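Local coordinates for angiopoietin-related protein 3 (Homo sapiens, PDB 6EUA) that raises plasma triglycerides by inhibiting lipoprotein lipase and, through the fibrinogen-like domain described here, mediates endothelial cell adhesion, at residues 112-117 and 127-132. Residues are numbered along the deposited sequence; the frame is centred on the assembly and turned at random.
Sequences IEYSFY and LHLVAI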
ATOM      1  N   ILE A 112     -23.957  -0.270  -7.119  1.00 35.24           N
ATOM      2  CA  ILE A 112     -25.151   0.564  -7.089  1.00 34.18           C
ATOM      3  C   ILE A 112     -24.746   1.951  -6.618  1.00 39.16           C
ATOM      4  O   ILE A 112     -23.879   2.105  -5.751  1.00 36.55           O
ATOM      5  CB  ILE A 112     -26.261  -0.067  -6.214  1.00 36.71           C
ATOM      6  CG1 ILE A 112     -27.480   0.855  -6.121  1.00 36.60           C
ATOM      7  CG2 ILE A 112     -25.736  -0.486  -4.857  1.00 40.28           C
ATOM      8  CD1 ILE A 112     -28.702   0.177  -5.478  1.00 37.94           C
ATOM      9  N   GLU A 113     -25.348   2.963  -7.230  1.00 41.60           N
ATOM     10  CA  GLU A 113     -25.069   4.347  -6.891  1.00 35.91           C
ATOM     11  C   GLU A 113     -26.327   4.999  -6.341  1.00 37.22           C
ATOM     12  O   GLU A 113     -27.445   4.683  -6.764  1.00 36.84           O
ATOM     13  CB  GLU A 113     -24.535   5.116  -8.099  1.00 38.58           C
ATOM     14  CG  GLU A 113     -23.186   4.607  -8.565  1.00 54.56           C
ATOM     15  CD  GLU A 113     -22.467   5.569  -9.493  1.00 61.98           C
ATOM     16  OE1 GLU A 113     -22.969   6.698  -9.688  1.00 66.47           O
ATOM     17  OE2 GLU A 113     -21.406   5.187 -10.036  1.00 62.31           O
ATOM     18  N   TYR A 114     -26.128   5.890  -5.372  1.00 40.71           N
ATOM     19  CA  TYR A 114     -27.184   6.667  -4.751  1.00 36.51           C
ATOM     20  C   TYR A 114     -26.762   8.120  -4.676  1.00 37.28           C
ATOM     21  O   TYR A 114     -25.571   8.434  -4.571  1.00 29.35           O
ATOM     22  CB  TYR A 114     -27.498   6.239  -3.315  1.00 38.03           C
ATOM     23  CG  TYR A 114     -27.639   4.769  -3.037  1.00 39.83           C
ATOM     24  CD1 TYR A 114     -26.524   3.929  -3.000  1.00 35.83           C
ATOM     25  CD2 TYR A 114     -28.893   4.220  -2.776  1.00 33.80           C
ATOM     26  CE1 TYR A 114     -26.664   2.579  -2.726  1.00 39.56           C
ATOM     27  CE2 TYR A 114     -29.042   2.878  -2.508  1.00 36.06           C
ATOM     28  CZ  TYR A 114     -27.929   2.057  -2.482  1.00 42.17           C
ATOM     29  OH  TYR A 114     -28.101   0.718  -2.191  1.00 36.48           O
ATOM     30  N   SER A 115     -27.764   8.994  -4.678  1.00 39.35           N
ATOM     31  CA  SER A 115     -27.605  10.389  -4.301  1.00 38.71           C
ATOM     32  C   SER A 115     -27.972  10.523  -2.828  1.00 41.95           C
ATOM     33  O   SER A 115     -29.038  10.046  -2.410  1.00 33.42           O
ATOM     34  CB  SER A 115     -28.494  11.281  -5.175  1.00 39.83           C
ATOM     35  OG  SER A 115     -28.655  12.574  -4.618  1.00 48.16           O
ATOM     36  N   PHE A 116     -27.091  11.148  -2.036  1.00 29.53           N
ATOM     37  CA  PHE A 116     -27.321  11.184  -0.597  1.00 36.39           C
ATOM     38  C   PHE A 116     -26.979  12.537   0.005  1.00 43.29           C
ATOM     39  O   PHE A 116     -26.300  13.377  -0.596  1.00 41.21           O
ATOM     40  CB  PHE A 116     -26.563  10.072   0.159  1.00 31.27           C
ATOM     41  CG  PHE A 116     -25.091  10.318   0.323  1.00 38.67           C
ATOM     42  CD1 PHE A 116     -24.194   9.927  -0.663  1.00 37.80           C
ATOM     43  CD2 PHE A 116     -24.594  10.903   1.479  1.00 37.30           C
ATOM     44  CE1 PHE A 116     -22.829  10.142  -0.503  1.00 39.58           C
ATOM     45  CE2 PHE A 116     -23.232  11.125   1.641  1.00 31.70           C
ATOM     46  CZ  PHE A 116     -22.349  10.751   0.662  1.00 27.82           C
ATOM     47  N   TYR A 117     -27.530  12.722   1.209  1.00 39.35           N
ATOM     48  CA  TYR A 117     -27.255  13.816   2.125  1.00 43.98           C
ATOM     49  C   TYR A 117     -26.923  13.209   3.477  1.00 39.61           C
ATOM     50  O   TYR A 117     -27.416  12.133   3.821  1.00 32.52           O
ATOM     51  CB  TYR A 117     -28.455  14.765   2.257  1.00 41.78           C
ATOM     52  CG  TYR A 117     -28.712  15.567   1.011  1.00 39.14           C
ATOM     53  CD1 TYR A 117     -29.545  15.088   0.005  1.00 41.66           C
ATOM     54  CD2 TYR A 117     -28.093  16.789   0.822  1.00 42.04           C
ATOM     55  CE1 TYR A 117     -29.774  15.831  -1.145  1.00 42.16           C
ATOM     56  CE2 TYR A 117     -28.313  17.528  -0.311  1.00 45.44           C
ATOM     57  CZ  TYR A 117     -29.152  17.053  -1.292  1.00 43.70           C
ATOM     58  OH  TYR A 117     -29.356  17.815  -2.422  1.00 47.51           O
ATOM     59  N   LEU A 127     -28.475   9.512   7.474  1.00 34.40           N
ATOM     60  CA  LEU A 127     -28.227   9.325   6.053  1.00 36.61           C
ATOM     61  C   LEU A 127     -29.544   9.261   5.293  1.00 41.53           C
ATOM     62  O   LEU A 127     -30.475   8.572   5.715  1.00 45.62           O
ATOM     63  CB  LEU A 127     -27.436   8.043   5.819  1.00 37.08           C
ATOM     64  CG  LEU A 127     -26.989   7.768   4.391  1.00 35.18           C
ATOM     65  CD1 LEU A 127     -25.824   8.695   4.081  1.00 39.40           C
ATOM     66  CD2 LEU A 127     -26.575   6.313   4.255  1.00 34.17           C
ATOM     67  N   HIS A 128     -29.619   9.973   4.169  1.00 42.67           N
ATOM     68  CA  HIS A 128     -30.811   9.998   3.322  1.00 48.12           C
ATOM     69  C   HIS A 128     -30.384   9.664   1.894  1.00 47.99           C
ATOM     70  O   HIS A 128     -29.676  10.453   1.258  1.00 43.27           O
ATOM     71  CB  HIS A 128     -31.499  11.365   3.398  1.00 48.97           C
ATOM     72  CG  HIS A 128     -32.766  11.457   2.604  1.00 58.48           C
ATOM     73  ND1 HIS A 128     -32.828  12.060   1.366  1.00 60.70           N
ATOM     74  CD2 HIS A 128     -34.022  11.027   2.874  1.00 61.53           C
ATOM     75  CE1 HIS A 128     -34.064  11.990   0.904  1.00 61.76           C
ATOM     76  NE2 HIS A 128     -34.809  11.371   1.801  1.00 63.06           N
ATOM     77  N   LEU A 129     -30.807   8.501   1.392  1.00 40.73           N
ATOM     78  CA  LEU A 129     -30.373   7.984   0.096  1.00 42.17           C
ATOM     79  C   LEU A 129     -31.514   7.927  -0.910  1.00 45.10           C
ATOM     80  O   LEU A 129     -32.668   7.656  -0.558  1.00 42.87           O
ATOM     81  CB  LEU A 129     -29.795   6.565   0.199  1.00 40.87           C
ATOM     82  CG  LEU A 129     -28.710   6.172   1.187  1.00 43.79           C
ATOM     83  CD1 LEU A 129     -28.613   4.651   1.272  1.00 43.03           C
ATOM     84  CD2 LEU A 129     -27.413   6.751   0.741  1.00 46.25           C
ATOM     85  N   VAL A 130     -31.159   8.125  -2.179  1.00 45.89           N
ATOM     86  CA  VAL A 130     -32.042   7.859  -3.314  1.00 43.00           C
ATOM     87  C   VAL A 130     -31.232   7.110  -4.365  1.00 44.00           C
ATOM     88  O   VAL A 130     -30.163   7.575  -4.767  1.00 33.33           O
ATOM     89  CB  VAL A 130     -32.625   9.155  -3.913  1.00 47.02           C
ATOM     90  CG1 VAL A 130     -33.440   8.836  -5.165  1.00 42.64           C
ATOM     91  CG2 VAL A 130     -33.471   9.894  -2.885  1.00 51.41           C
ATOM     92  N   ALA A 131     -31.732   5.961  -4.816  1.00 41.85           N
ATOM     93  CA  ALA A 131     -30.979   5.152  -5.771  1.00 46.17           C
ATOM     94  C   ALA A 131     -31.005   5.775  -7.166  1.00 48.10           C
ATOM     95  O   ALA A 131     -32.027   6.305  -7.612  1.00 49.28           O
ATOM     96  CB  ALA A 131     -31.532   3.725  -5.821  1.00 42.01           C
ATOM     97  N   ILE A 132     -29.866   5.703  -7.862  1.00 50.67           N
ATOM     98  CA  ILE A 132     -29.744   6.277  -9.203  1.00 47.96           C
ATOM     99  C   ILE A 132     -29.585   5.183 -10.249  1.00 44.86           C
ATOM    100  O   ILE A 132     -30.456   5.001 -11.104  1.00 58.88           O
ATOM    101  CB  ILE A 132     -28.557   7.245  -9.302  1.00 43.04           C
ATOM    102  CG1 ILE A 132     -28.579   8.264  -8.171  1.00 44.02           C
ATOM    103  CG2 ILE A 132     -28.532   7.902 -10.681  1.00 41.27           C
ATOM    104  CD1 ILE A 132     -27.302   9.070  -8.108  1.00 44.53           C
TER
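Ser115 and Val130 form the central hydrogen-bonded pair of an antiparallel beta hairpin, strands 109-118 and 127-134, at one margin of the main sheet of the fibrinogen C-terminal domain; strand 96-104 flanks the other side of 109-118. Ser115 N gives to Val130 O at 2.8 Å and Val130 N returns to Ser115 O at 2.9 Å. Tyr117 and His128 repeat this reciprocal pair at longer range, Tyr117 N to His128 O and His128 N to Tyr117 O each 3.1 Å. Ile132 N reaches Glu113 O in a nearly straight bond (170° at the hydrogen), although the donor is tilted from the carbonyl plane. Between these rungs, Tyr114 CA and Phe116 CA lean on the carbonyl oxygens of Val130 and His128 in CA-H...O contacts. Ser115 OG is hydrogen-bonded to Asn95.

Ile132 CD1 packs on Ser115 N and Tyr114 C. Tyr114, Phe116, Leu129 and Ala131 share one apolar face. Leu129 CD1 sits over the Tyr114 ring in a CH-pi contact, 4.3 Å from the centroid; the Tyr114 hydroxyl is hydrogen-bonded to Asn138. Phe116 CG stands between its own N and carbonyl carbon (chi1 76°), which carries the ring toward strand 96-104; its CD2 still meets Leu127 CD1 at 3.6 Å, while Leu129 CD2 presses on Phe116 CB at 3.5 Å.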